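Local coordinates for protein cyclohexadienyl dehydratase (Synthetic construct, PDB 5JOS) that probably catalyses the dehydration of prephenate and arogenate, the ring-aromatising step of phenylalanine biosynthesis, on a two-lobed fold of the periplasmic binding protein type, at residues A[13-18]-A[215-220]; A[46-51]-A[242-247]; A[101-106]-A[209-214]; A[110-115]-A[180-185]; A[128-133]-A[152-157]. All coordinates share one frame; numbering follows the deposited sequence.

Contact 1: residues A[13-18]-A[215-220]; sequences ASRLDE and KGDQEF
The starts of helices 15-22 and 218-233 meet here, the CA atoms of Leu16 and Phe220 lying 5.2 Å apart. Asp217, N-cap of the later helix, holds both starts with one carboxylate. Its OD1 accepts from Phe220 N at 2.9 Å on the lone pair turned away from OD2, whereas its OD2 receives Arg15 N at 3.1 Å from above the carboxylate plane, the bond nearly straight (165°). The Arg15 chain runs past the same oxygen, its CG 3.3 Å from Asp217 OD2, and then bends at chi3 (63°), which brings NH1 to 3.8 Å from Phe220 CD2; NH2 pairs with Asp84. Leu16 CD1 reaches Phe220 CD1 at 3.8 Å. Ser14 and Asp17 form a capping box on the earlier helix. The modelled approach of Ser14 OG to Glu219 OE2 is too short to interpret. Placed at two helix N termini, the Asp217 carboxylate is probably stabilised by both, while Arg15 NH1, covered by this contact, has no polar partner in the model.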
# COMPACT_ATOMS: atom_id res chain seq x y z
N ALA A 13 -10.13 29.74 11.28
CA ALA A 13 -8.79 29.20 11.05
C ALA A 13 -8.91 27.65 11.18
O ALA A 13 -9.58 27.12 12.08
CB ALA A 13 -7.76 29.79 12.04
N SER A 14 -8.29 26.96 10.23
CA SER A 14 -8.30 25.50 10.13
C SER A 14 -6.92 24.94 10.44
O SER A 14 -5.94 25.67 10.57
CB SER A 14 -8.68 25.09 8.71
OG SER A 14 -7.75 25.63 7.76
N ARG A 15 -6.83 23.63 10.55
CA ARG A 15 -5.54 23.00 10.63
C ARG A 15 -4.70 23.32 9.40
O ARG A 15 -3.49 23.48 9.49
CB ARG A 15 -5.73 21.49 10.75
CG ARG A 15 -6.79 21.03 11.82
CD ARG A 15 -6.61 19.53 12.21
NE ARG A 15 -5.27 19.40 12.84
CZ ARG A 15 -4.10 19.20 12.22
NH1 ARG A 15 -4.01 18.95 10.90
NH2 ARG A 15 -2.99 19.20 12.95
N LEU A 16 -5.33 23.42 8.23
CA LEU A 16 -4.57 23.78 7.03
C LEU A 16 -3.90 25.16 7.19
O LEU A 16 -2.71 25.36 6.85
CB LEU A 16 -5.48 23.69 5.80
CG LEU A 16 -4.80 23.87 4.47
CD1 LEU A 16 -3.74 22.81 4.17
CD2 LEU A 16 -5.87 23.83 3.41
N ASP A 17 -4.60 26.10 7.84
CA ASP A 17 -3.96 27.36 8.16
C ASP A 17 -2.85 27.29 9.16
O ASP A 17 -1.87 28.05 8.98
CB ASP A 17 -4.95 28.37 8.70
CG ASP A 17 -5.89 28.80 7.67
OD1 ASP A 17 -5.43 29.27 6.61
OD2 ASP A 17 -7.09 28.62 7.88
N GLU A 18 -3.02 26.45 10.23
CA GLU A 18 -2.04 26.35 11.28
C GLU A 18 -0.75 25.89 10.64
O GLU A 18 0.35 26.33 10.99
CB GLU A 18 -2.47 25.31 12.38
N LYS A 215 -9.80 13.62 12.86
CA LYS A 215 -11.20 13.91 12.51
C LYS A 215 -11.63 15.37 12.58
O LYS A 215 -11.20 16.18 13.43
CB LYS A 215 -12.15 13.10 13.39
CG LYS A 215 -12.49 11.69 12.87
CD LYS A 215 -13.51 11.14 13.86
CE LYS A 215 -14.58 10.30 13.22
NZ LYS A 215 -13.92 9.15 12.60
N GLY A 216 -12.54 15.71 11.69
CA GLY A 216 -13.17 17.07 11.74
C GLY A 216 -12.47 18.20 11.02
O GLY A 216 -12.83 19.35 11.20
N ASP A 217 -11.41 17.96 10.23
CA ASP A 217 -10.90 19.08 9.42
C ASP A 217 -11.08 18.73 8.00
O ASP A 217 -10.13 18.11 7.34
CB ASP A 217 -9.45 19.49 9.73
CG ASP A 217 -9.15 20.96 9.26
OD1 ASP A 217 -8.73 21.22 8.08
OD2 ASP A 217 -9.40 21.90 10.05
N GLN A 218 -12.26 19.08 7.44
CA GLN A 218 -12.45 18.65 6.02
C GLN A 218 -11.53 19.43 5.06
O GLN A 218 -11.32 18.97 3.94
CB GLN A 218 -13.91 18.65 5.52
CG GLN A 218 -14.76 17.45 5.94
CD GLN A 218 -14.03 16.15 6.33
OE1 GLN A 218 -13.40 16.00 7.43
NE2 GLN A 218 -14.18 15.15 5.47
N GLU A 219 -11.00 20.57 5.50
CA GLU A 219 -10.22 21.41 4.66
C GLU A 219 -8.90 20.76 4.33
O GLU A 219 -8.59 20.55 3.18
CB GLU A 219 -9.99 22.76 5.35
CG GLU A 219 -9.66 23.85 4.37
CD GLU A 219 -9.69 25.25 4.98
OE1 GLU A 219 -10.74 25.92 4.87
OE2 GLU A 219 -8.65 25.63 5.60
N PHE A 220 -8.16 20.32 5.35
CA PHE A 220 -6.92 19.62 5.08
C PHE A 220 -7.19 18.32 4.33
O PHE A 220 -6.53 17.97 3.35
CB PHE A 220 -6.20 19.35 6.38
CG PHE A 220 -4.77 18.81 6.23
CD1 PHE A 220 -3.99 19.11 5.17
CD2 PHE A 220 -4.26 17.99 7.19
CE1 PHE A 220 -2.70 18.64 5.06
CE2 PHE A 220 -2.98 17.49 7.10
CZ PHE A 220 -2.18 17.84 6.03

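Contact 2: residues A[46-51]-A[242-247]; sequences TGFDID and EKWLKL
A chi1 of -65° sets Trp244 CG anti to its own carbonyl carbon and, with chi2 at 103° turning its face to that backbone, lays the indole over Gly47 and Phe48, while Lys243, extended to its tip, runs past the other side of that ring system. Gly47 CA lies over the six-membered ring, 3.6 Å from its centroid, and Phe48 CB over the five-membered ring at 4.0 Å from the centroid, both as CH-pi contacts on the same face. Lys243 CE covers the opposite face. At the rim, Trp244 NE1 donates to Asp51 OD2 at 3.0 Å, with the oxygen in the indole plane but the donor well above the carboxylate plane. Lys243 NZ reaches the same oxygen at 3.1 Å on its syn lone pair, forming a salt bridge. Since Gly47 is the N-cap of helix 48-60, the ring lies on the start of that helix; helix 236-245 thereby packs the chain's C-terminal end back on the lobe containing its N-terminal part, as in periplasmic binding proteins. An alanine in place of Trp244 would take away both the flat cover over Gly47 and one of the two donors on Asp51, and would probably leave the first turn of helix 48-60 poorly packed. The edge of the Phe48 ring abuts the indole stem, Phe48 CD2 being 3.8 Å from Trp244 CB, and Thr46 OG1 stands 3.5 Å from Trp244 CH2.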
# COMPACT_ATOMS: atom_id res chain seq x y z
N THR A 46 13.62 6.88 5.24
CA THR A 46 13.58 6.53 3.84
C THR A 46 12.33 5.69 3.57
O THR A 46 11.80 5.03 4.49
CB THR A 46 14.90 5.88 3.41
OG1 THR A 46 14.86 5.63 2.01
CG2 THR A 46 15.19 4.52 4.06
N GLY A 47 11.86 5.75 2.33
CA GLY A 47 10.78 4.91 1.89
C GLY A 47 9.78 5.62 0.99
O GLY A 47 9.79 6.84 0.83
N PHE A 48 8.85 4.81 0.49
CA PHE A 48 7.75 5.28 -0.33
C PHE A 48 6.99 6.48 0.23
O PHE A 48 6.81 7.49 -0.45
CB PHE A 48 6.81 4.06 -0.52
CG PHE A 48 5.63 4.25 -1.46
CD1 PHE A 48 4.51 4.96 -1.06
CD2 PHE A 48 5.56 3.55 -2.63
CE1 PHE A 48 3.40 5.05 -1.88
CE2 PHE A 48 4.45 3.66 -3.48
CZ PHE A 48 3.38 4.42 -3.10
N ASP A 49 6.50 6.38 1.48
CA ASP A 49 5.74 7.47 2.02
C ASP A 49 6.57 8.63 2.61
O ASP A 49 6.00 9.70 2.92
CB ASP A 49 4.73 6.99 3.02
CG ASP A 49 3.55 6.31 2.37
OD1 ASP A 49 3.11 6.74 1.27
OD2 ASP A 49 3.01 5.35 2.97
N ILE A 50 7.89 8.42 2.70
CA ILE A 50 8.81 9.46 3.08
C ILE A 50 8.97 10.32 1.89
O ILE A 50 8.91 11.55 2.03
CB ILE A 50 10.13 8.92 3.56
CG1 ILE A 50 9.94 7.95 4.70
CG2 ILE A 50 11.14 10.03 3.91
CD1 ILE A 50 9.28 8.47 5.95
N ASP A 51 9.12 9.68 0.71
CA ASP A 51 9.12 10.42 -0.51
C ASP A 51 7.78 11.21 -0.66
O ASP A 51 7.75 12.36 -1.13
CB ASP A 51 9.28 9.51 -1.71
CG ASP A 51 10.65 8.99 -1.89
OD1 ASP A 51 11.55 9.31 -1.09
OD2 ASP A 51 10.87 8.31 -2.93
N GLU A 242 7.16 1.85 -9.10
CA GLU A 242 8.28 1.27 -9.74
C GLU A 242 9.53 1.26 -8.84
O GLU A 242 10.18 0.22 -8.63
CB GLU A 242 8.48 2.05 -11.00
CG GLU A 242 9.64 1.66 -11.80
CD GLU A 242 9.59 2.48 -13.06
OE1 GLU A 242 10.44 3.36 -13.23
OE2 GLU A 242 8.60 2.33 -13.81
N LYS A 243 9.87 2.43 -8.33
CA LYS A 243 11.03 2.63 -7.49
C LYS A 243 10.98 1.74 -6.22
O LYS A 243 11.94 1.05 -5.90
CB LYS A 243 11.13 4.10 -7.10
CG LYS A 243 12.26 4.41 -6.14
CD LYS A 243 12.32 5.89 -5.75
CE LYS A 243 13.49 6.07 -4.78
NZ LYS A 243 13.55 7.41 -4.10
N TRP A 244 9.89 1.79 -5.49
CA TRP A 244 9.81 1.12 -4.20
C TRP A 244 9.21 -0.28 -4.25
O TRP A 244 9.55 -1.05 -3.44
CB TRP A 244 8.99 2.00 -3.20
CG TRP A 244 9.66 3.27 -2.88
CD1 TRP A 244 9.35 4.48 -3.37
CD2 TRP A 244 10.82 3.44 -2.06
NE1 TRP A 244 10.21 5.43 -2.86
CE2 TRP A 244 11.13 4.80 -2.06
CE3 TRP A 244 11.62 2.55 -1.32
CZ2 TRP A 244 12.24 5.32 -1.39
CZ3 TRP A 244 12.71 3.05 -0.63
CH2 TRP A 244 13.02 4.45 -0.68
N LEU A 245 8.30 -0.58 -5.15
CA LEU A 245 7.70 -1.90 -5.19
C LEU A 245 8.26 -2.76 -6.31
O LEU A 245 7.92 -3.92 -6.44
CB LEU A 245 6.22 -1.79 -5.41
CG LEU A 245 5.44 -0.94 -4.41
CD1 LEU A 245 3.95 -1.14 -4.64
CD2 LEU A 245 5.81 -1.22 -2.98
N LYS A 246 9.13 -2.17 -7.12
CA LYS A 246 9.76 -2.85 -8.21
C LYS A 246 8.75 -3.39 -9.17
O LYS A 246 8.97 -4.41 -9.74
CB LYS A 246 10.63 -4.03 -7.75
CG LYS A 246 11.64 -3.68 -6.69
CD LYS A 246 12.70 -2.86 -7.34
CE LYS A 246 13.32 -1.91 -6.37
NZ LYS A 246 14.37 -1.28 -7.21
N LEU A 247 7.63 -2.72 -9.26
CA LEU A 247 6.63 -2.97 -10.26
C LEU A 247 7.02 -2.08 -11.42
O LEU A 247 7.68 -2.51 -12.37
CB LEU A 247 5.27 -2.51 -9.74
CG LEU A 247 4.36 -3.56 -9.18
CD1 LEU A 247 4.98 -4.95 -9.11
CD2 LEU A 247 3.76 -3.10 -7.89
OXT LEU A 247 6.70 -0.88 -11.39

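Contact 3: residues A[101-106]-A[209-214]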
# COMPACT_ATOMS: atom_id res chain seq x y z
N ASP A 101 -9.74 10.29 10.28
CA ASP A 101 -10.22 10.35 8.92
C ASP A 101 -9.05 9.82 8.02
O ASP A 101 -7.87 10.07 8.25
CB ASP A 101 -10.49 11.80 8.51
CG ASP A 101 -11.84 12.39 8.99
OD1 ASP A 101 -12.80 11.60 9.17
OD2 ASP A 101 -11.90 13.66 9.16
N PHE A 102 -9.38 9.15 6.94
CA PHE A 102 -8.41 8.73 5.95
C PHE A 102 -8.61 9.47 4.62
O PHE A 102 -9.74 9.67 4.20
CB PHE A 102 -8.58 7.24 5.73
CG PHE A 102 -7.87 6.40 6.75
CD1 PHE A 102 -6.57 6.03 6.56
CD2 PHE A 102 -8.53 5.92 7.83
CE1 PHE A 102 -5.92 5.20 7.42
CE2 PHE A 102 -7.87 5.10 8.75
CZ PHE A 102 -6.58 4.74 8.54
N SER A 103 -7.51 9.85 3.98
CA SER A 103 -7.49 10.18 2.58
C SER A 103 -8.09 9.09 1.74
O SER A 103 -8.17 7.97 2.15
CB SER A 103 -6.04 10.38 2.13
OG SER A 103 -5.29 9.22 1.95
N ASP A 104 -8.40 9.43 0.50
CA ASP A 104 -8.63 8.42 -0.50
C ASP A 104 -7.39 7.50 -0.60
O ASP A 104 -6.29 7.89 -0.23
CB ASP A 104 -8.88 9.05 -1.87
CG ASP A 104 -10.11 9.87 -1.91
OD1 ASP A 104 -11.05 9.57 -1.21
OD2 ASP A 104 -10.13 10.80 -2.71
N PRO A 105 -7.58 6.30 -1.12
CA PRO A 105 -6.54 5.28 -1.00
C PRO A 105 -5.48 5.55 -2.00
O PRO A 105 -5.74 6.02 -3.06
CB PRO A 105 -7.30 3.99 -1.27
CG PRO A 105 -8.55 4.39 -2.00
CD PRO A 105 -8.91 5.71 -1.42
N TYR A 106 -4.23 5.35 -1.65
CA TYR A 106 -3.18 5.46 -2.65
C TYR A 106 -2.59 4.12 -3.11
O TYR A 106 -1.75 4.08 -4.03
CB TYR A 106 -2.04 6.36 -2.16
CG TYR A 106 -1.34 5.88 -0.94
CD1 TYR A 106 -1.81 6.21 0.29
CD2 TYR A 106 -0.19 5.13 -1.01
CE1 TYR A 106 -1.19 5.74 1.43
CE2 TYR A 106 0.44 4.69 0.12
CZ TYR A 106 -0.04 5.05 1.35
OH TYR A 106 0.57 4.70 2.52
N LYS A 209 -4.51 1.37 1.56
CA LYS A 209 -3.67 2.20 2.37
C LYS A 209 -4.11 3.63 2.14
O LYS A 209 -4.40 4.04 1.01
CB LYS A 209 -2.19 2.18 1.90
CG LYS A 209 -1.45 0.84 1.76
CD LYS A 209 -1.28 0.25 3.07
CE LYS A 209 -0.28 -0.90 3.02
NZ LYS A 209 -0.26 -1.35 4.46
N GLY A 210 -4.00 4.43 3.19
CA GLY A 210 -4.43 5.82 3.11
C GLY A 210 -3.59 6.60 4.08
O GLY A 210 -2.84 6.04 4.94
N TYR A 211 -3.65 7.92 3.94
CA TYR A 211 -3.01 8.83 4.92
C TYR A 211 -4.03 9.22 6.01
O TYR A 211 -5.13 9.58 5.74
CB TYR A 211 -2.35 10.03 4.23
CG TYR A 211 -1.37 9.56 3.17
CD1 TYR A 211 -0.35 8.74 3.48
CD2 TYR A 211 -1.53 9.91 1.86
CE1 TYR A 211 0.53 8.29 2.50
CE2 TYR A 211 -0.63 9.51 0.88
CZ TYR A 211 0.36 8.65 1.21
OH TYR A 211 1.19 8.15 0.23
N MET A 212 -3.59 9.14 7.24
CA MET A 212 -4.49 9.27 8.35
C MET A 212 -4.41 10.64 8.97
O MET A 212 -3.33 11.10 9.30
CB MET A 212 -4.09 8.25 9.39
CG MET A 212 -5.22 7.71 10.20
SD MET A 212 -4.86 6.38 11.39
CE MET A 212 -3.40 6.85 12.24
N MET A 213 -5.57 11.27 9.12
CA MET A 213 -5.71 12.65 9.59
C MET A 213 -6.66 12.75 10.81
O MET A 213 -7.56 11.91 10.96
CB MET A 213 -6.29 13.54 8.44
CG MET A 213 -5.19 13.94 7.47
SD MET A 213 -5.69 14.61 5.86
CE MET A 213 -6.11 13.07 5.16
N PRO A 214 -6.45 13.74 11.69
CA PRO A 214 -7.42 13.85 12.81
C PRO A 214 -8.79 14.21 12.28
O PRO A 214 -8.92 14.89 11.30
CB PRO A 214 -6.84 14.97 13.69
CG PRO A 214 -5.96 15.74 12.79
CD PRO A 214 -5.42 14.78 11.77
O HOH W 1 -9.71 15.28 8.79
O HOH W 2 -0.04 5.82 5.15
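A short antiparallel ladder joins strand 101-102 to strand 205-213, and the paired chains then run into a stack of two tyrosines. Asp101 and Met213 form a hydrogen-bonded pair, with Met213 N on Asp101 O at 2.7 Å and Asp101 N on Met213 O at 2.8 Å. Next to it is the non-hydrogen-bonded pair Phe102 and Met212: Met212 CG makes a CH-pi contact over one face of the Phe102 ring, 3.9 Å from its centroid, and SD adds an oblique Met-aromatic approach. Ser103 N extends the pairing to Tyr211 O at 3.0 Å, and Ser103 OG accepts from Tyr211 N at 2.9 Å while donating to Asp104 O. Tyr106, whose chi1 of 61° puts CG between backbone N and carbonyl carbon, lies in an offset stack on Tyr211, with centroids 4.2 Å apart and planes 10° from parallel. Lys209 CB covers the other face of the Tyr106 ring at 4.0 Å from its centroid. A leucine in place of Tyr106 has no hydroxyl, and would probably leave one face of the Tyr211 ring without its stacking mate and the water on Gly210 O with one partner fewer. Tyr211 OH bonds to Asp49 OD1 and Tyr106 OH more weakly to Asp49 OD2, which suggests that one carboxylate from helix 48-60 helps to position both rings, with Tyr237 as a second partner of Tyr211 OH.

Contact 4: residues A[110-115]-A[180-185]; sequences GKTPLV and TDTVEA
Lys111 leaves strand 111-116 beside Asp181 and curls back to it. Its CB passes 4.0 Å from Thr180 O; after the bend at chi2 (-58°) the CD lies 3.9 Å from Asp181 OD1, with CE alongside the same oxygen. NZ ends at 2.9 Å from Asp181 OD1 in a salt bridge that meets the carboxylate from above its plane (40° out). The same amine also donates to Asn144 and Thr143, and a citrate, probably from the crystallisation liquor, lies nearby. The backbones pair as antiparallel neighbours, Thr112 N bonding to Thr180 O at 3.0 Å, inside the mixed five-stranded sheet of the second lobe, where strand 177-181 passes directly into helix 182-190. At that junction Thr182 OG1 works in both directions: it accepts from Gly110 N at 2.9 Å and donates to Thr112 OG1 at 2.8 Å. Thr182 N in turn bonds to Gly110 O, from above the carbonyl plane, so the first helical residue is tied to the corner of the strand through both backbone and side chain. Further along, Ala185 CB packs on Thr112 CG2 at 3.7 Å, and Leu114 CD1 rests 3.5 Å from Ala185 O.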
# COMPACT_ATOMS: atom_id res chain seq x y z
N GLY A 110 -4.28 -7.08 -1.39
CA GLY A 110 -4.88 -8.19 -0.68
C GLY A 110 -4.21 -9.45 -1.08
O GLY A 110 -3.21 -9.80 -0.50
N LYS A 111 -4.77 -10.13 -2.07
CA LYS A 111 -4.12 -11.19 -2.77
C LYS A 111 -3.60 -10.69 -4.11
O LYS A 111 -4.24 -9.90 -4.75
CB LYS A 111 -5.11 -12.31 -3.02
CG LYS A 111 -5.80 -12.89 -1.77
CD LYS A 111 -4.83 -13.41 -0.75
CE LYS A 111 -5.49 -14.08 0.45
NZ LYS A 111 -4.34 -14.36 1.43
N THR A 112 -2.45 -11.23 -4.51
CA THR A 112 -1.79 -10.84 -5.73
C THR A 112 -1.24 -12.16 -6.36
O THR A 112 -0.56 -12.96 -5.68
CB THR A 112 -0.60 -9.88 -5.44
OG1 THR A 112 -1.10 -8.64 -4.93
CG2 THR A 112 0.17 -9.50 -6.70
N PRO A 113 -1.60 -12.43 -7.61
CA PRO A 113 -0.88 -13.54 -8.25
C PRO A 113 0.60 -13.29 -8.49
O PRO A 113 1.07 -12.20 -8.95
CB PRO A 113 -1.57 -13.66 -9.59
CG PRO A 113 -2.04 -12.28 -9.90
CD PRO A 113 -2.27 -11.57 -8.61
N LEU A 114 1.32 -14.34 -8.31
CA LEU A 114 2.73 -14.36 -8.66
C LEU A 114 2.98 -15.37 -9.74
O LEU A 114 2.57 -16.53 -9.62
CB LEU A 114 3.43 -14.79 -7.41
CG LEU A 114 4.94 -15.02 -7.48
CD1 LEU A 114 5.59 -13.69 -7.51
CD2 LEU A 114 5.37 -15.82 -6.24
N VAL A 115 3.63 -14.95 -10.82
CA VAL A 115 3.67 -15.73 -12.05
C VAL A 115 5.07 -15.66 -12.61
O VAL A 115 5.90 -14.87 -12.11
CB VAL A 115 2.69 -15.21 -13.06
CG1 VAL A 115 1.26 -15.24 -12.48
CG2 VAL A 115 3.07 -13.79 -13.55
N THR A 180 -1.10 -15.48 -3.15
CA THR A 180 -0.54 -15.15 -1.86
C THR A 180 -0.86 -13.69 -1.53
O THR A 180 -1.26 -12.95 -2.41
CB THR A 180 0.97 -15.43 -1.89
OG1 THR A 180 1.52 -15.27 -0.60
CG2 THR A 180 1.64 -14.54 -2.80
N ASP A 181 -0.64 -13.27 -0.28
CA ASP A 181 -0.73 -11.84 0.06
C ASP A 181 0.16 -10.97 -0.80
O ASP A 181 1.26 -11.37 -1.15
CB ASP A 181 -0.37 -11.56 1.51
CG ASP A 181 -1.38 -12.11 2.48
OD1 ASP A 181 -2.56 -12.26 2.17
OD2 ASP A 181 -1.00 -12.42 3.58
N THR A 182 -0.31 -9.74 -1.03
CA THR A 182 0.37 -8.80 -1.87
C THR A 182 1.85 -8.64 -1.44
O THR A 182 2.77 -8.69 -2.30
CB THR A 182 -0.33 -7.48 -1.89
OG1 THR A 182 -1.64 -7.71 -2.39
CG2 THR A 182 0.42 -6.50 -2.77
N VAL A 183 2.07 -8.46 -0.15
CA VAL A 183 3.40 -8.20 0.31
C VAL A 183 4.35 -9.30 -0.06
O VAL A 183 5.44 -9.06 -0.51
CB VAL A 183 3.46 -7.87 1.80
CG1 VAL A 183 3.18 -9.07 2.68
CG2 VAL A 183 4.83 -7.28 2.08
N GLU A 184 3.93 -10.54 0.06
CA GLU A 184 4.75 -11.65 -0.31
C GLU A 184 4.98 -11.76 -1.79
O GLU A 184 6.09 -12.08 -2.19
CB GLU A 184 4.11 -12.97 0.10
CG GLU A 184 4.08 -13.05 1.59
CD GLU A 184 3.52 -14.35 2.06
OE1 GLU A 184 2.77 -14.22 3.02
OE2 GLU A 184 3.85 -15.45 1.52
N ALA A 185 3.94 -11.62 -2.58
CA ALA A 185 4.12 -11.61 -4.04
C ALA A 185 5.14 -10.63 -4.45
O ALA A 185 5.99 -10.95 -5.29
CB ALA A 185 2.84 -11.30 -4.80

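Contact 5: residues A[128-133]-A[152-157]; sequences DINRPD and LKKAKI
Asn130 lays its side-chain amide across the aliphatic part of Lys154, the two side chains crossing at about a right angle, with Asn130 ND2 3.3 Å from Lys154 CD. The contact joins two helix-to-strand connections: residues 128-133 lead from helix 126-129 to strand 135-138, and residues 152-157 lead from helix 143-151 to strand 156-159. These strands are parallel neighbours at one side of the mixed sheet, linked by helix 143-151 in a beta-alpha-beta crossover. With CG anti to the backbone N (chi1 -171°), Asn130 turns its amide oxygen into the type I turn from Leu152 to Ala155. There Asn130 OD1 accepts from Lys154 N at 2.8 Å, the N-H...O angle being 154° and the donor tilted 19° from the amide plane. The turn itself closes through Ala155 N on Leu152 O, while Asn130 sits at the centre of an inverse gamma turn with a weak bond from Arg131 N to Ile129 O. One side-chain oxygen thus connects two turns. On the buried side, Ile129 CG2 packs against Leu152 CD2 at 3.7 Å, and the same methyl of Leu152 also reaches Asn130 CB; Phe147 lies against Leu152 from helix 143-151. Beyond the amide, Ala155 CA makes a CA-H...O contact with Arg131 O at 3.3 Å. Near the solvent, the doubly bent Lys156 chain carries NZ to 3.6 Å from Pro132 O.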
# COMPACT_ATOMS: atom_id res chain seq x y z
N ASP A 128 -8.18 -14.41 -16.94
CA ASP A 128 -6.98 -14.99 -17.51
C ASP A 128 -6.51 -16.17 -16.67
O ASP A 128 -5.86 -17.08 -17.15
CB ASP A 128 -5.85 -13.95 -17.49
CG ASP A 128 -6.06 -12.89 -18.50
OD1 ASP A 128 -7.05 -13.03 -19.18
OD2 ASP A 128 -5.28 -11.93 -18.60
N ILE A 129 -6.81 -16.09 -15.38
CA ILE A 129 -6.26 -17.02 -14.40
C ILE A 129 -7.21 -18.18 -14.17
O ILE A 129 -6.75 -19.33 -14.03
CB ILE A 129 -5.87 -16.29 -13.07
CG1 ILE A 129 -4.73 -15.28 -13.37
CG2 ILE A 129 -5.45 -17.29 -12.00
CD1 ILE A 129 -4.60 -14.19 -12.35
N ASN A 130 -8.50 -17.89 -14.10
CA ASN A 130 -9.50 -18.89 -13.88
C ASN A 130 -9.78 -19.72 -15.17
O ASN A 130 -10.87 -19.66 -15.73
CB ASN A 130 -10.76 -18.18 -13.43
CG ASN A 130 -11.81 -19.14 -12.97
OD1 ASN A 130 -11.54 -20.20 -12.43
ND2 ASN A 130 -13.03 -18.77 -13.21
N ARG A 131 -8.78 -20.46 -15.65
CA ARG A 131 -8.88 -21.30 -16.87
C ARG A 131 -8.37 -22.71 -16.56
O ARG A 131 -7.46 -22.87 -15.74
CB ARG A 131 -7.99 -20.77 -17.99
CG ARG A 131 -8.31 -19.38 -18.41
CD ARG A 131 -9.67 -19.43 -19.07
NE ARG A 131 -9.96 -18.17 -19.72
CZ ARG A 131 -9.34 -17.74 -20.81
NH1 ARG A 131 -8.38 -18.47 -21.39
NH2 ARG A 131 -9.67 -16.57 -21.32
N PRO A 132 -8.88 -23.72 -17.28
CA PRO A 132 -8.60 -25.11 -16.86
C PRO A 132 -7.15 -25.57 -17.09
O PRO A 132 -6.67 -26.51 -16.48
CB PRO A 132 -9.59 -25.95 -17.69
CG PRO A 132 -10.08 -25.05 -18.79
CD PRO A 132 -9.79 -23.62 -18.44
N ASP A 133 -6.46 -24.90 -17.97
CA ASP A 133 -5.04 -25.25 -18.18
C ASP A 133 -4.11 -24.53 -17.14
O ASP A 133 -2.88 -24.71 -17.13
CB ASP A 133 -4.72 -24.85 -19.61
CG ASP A 133 -5.59 -23.69 -20.04
OD1 ASP A 133 -6.67 -23.90 -20.65
OD2 ASP A 133 -5.26 -22.57 -19.64
N LEU A 152 -11.38 -19.19 -8.31
CA LEU A 152 -10.62 -19.82 -9.38
C LEU A 152 -10.98 -21.30 -9.59
O LEU A 152 -10.09 -22.16 -9.74
CB LEU A 152 -9.14 -19.69 -9.10
CG LEU A 152 -8.62 -18.27 -8.89
CD1 LEU A 152 -7.17 -18.36 -8.40
CD2 LEU A 152 -8.70 -17.43 -10.17
N LYS A 153 -12.28 -21.54 -9.65
CA LYS A 153 -12.82 -22.90 -9.73
C LYS A 153 -12.50 -23.60 -11.04
O LYS A 153 -12.52 -24.80 -11.07
CB LYS A 153 -14.34 -22.87 -9.61
CG LYS A 153 -14.79 -22.46 -8.22
CD LYS A 153 -16.29 -22.67 -8.05
CE LYS A 153 -16.72 -22.74 -6.59
NZ LYS A 153 -17.05 -21.40 -6.02
N LYS A 154 -12.23 -22.88 -12.12
CA LYS A 154 -11.94 -23.57 -13.39
C LYS A 154 -10.49 -23.99 -13.55
O LYS A 154 -10.16 -24.74 -14.46
CB LYS A 154 -12.30 -22.69 -14.55
CG LYS A 154 -13.78 -22.34 -14.55
CD LYS A 154 -14.00 -21.11 -15.39
CE LYS A 154 -15.40 -20.60 -15.16
NZ LYS A 154 -15.85 -20.17 -16.49
N ALA A 155 -9.64 -23.49 -12.67
CA ALA A 155 -8.22 -23.78 -12.69
C ALA A 155 -7.93 -25.09 -11.93
O ALA A 155 -8.74 -25.58 -11.19
CB ALA A 155 -7.49 -22.65 -12.03
N LYS A 156 -6.73 -25.60 -12.16
CA LYS A 156 -6.26 -26.78 -11.51
C LYS A 156 -5.46 -26.35 -10.27
O LYS A 156 -4.30 -25.91 -10.35
CB LYS A 156 -5.35 -27.51 -12.48
CG LYS A 156 -4.97 -28.91 -12.01
CD LYS A 156 -4.13 -29.68 -13.07
CE LYS A 156 -4.71 -29.68 -14.50
NZ LYS A 156 -4.05 -28.66 -15.38
N ILE A 157 -6.08 -26.52 -9.14
CA ILE A 157 -5.57 -26.02 -7.92
C ILE A 157 -4.82 -27.18 -7.25
O ILE A 157 -5.42 -28.19 -7.03
CB ILE A 157 -6.74 -25.69 -7.00
CG1 ILE A 157 -7.48 -24.49 -7.58
CG2 ILE A 157 -6.23 -25.39 -5.58
CD1 ILE A 157 -8.67 -24.01 -6.76

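From the N terminus, residues 13-18 open the loop that contact 1 closes at 215-220, and residues 46-51 open the one that contact 2 closes at 242-247; these two loops cross. Contact 3 is nested within both, contact 4 within contact 3, and contact 5 within contact 4. Contacts 1 and 3 touch where the turn after strand 205-213 meets Asp101, and contacts 2 and 3 meet through Asp49 and the two tyrosines, so these three tie together early and late parts of the chain. Contacts 4 and 5 reach the five-stranded sheet of the second lobe and touch through Pro113 and Ile129. The centres of contacts 1 and 5 stand about 50 Å apart.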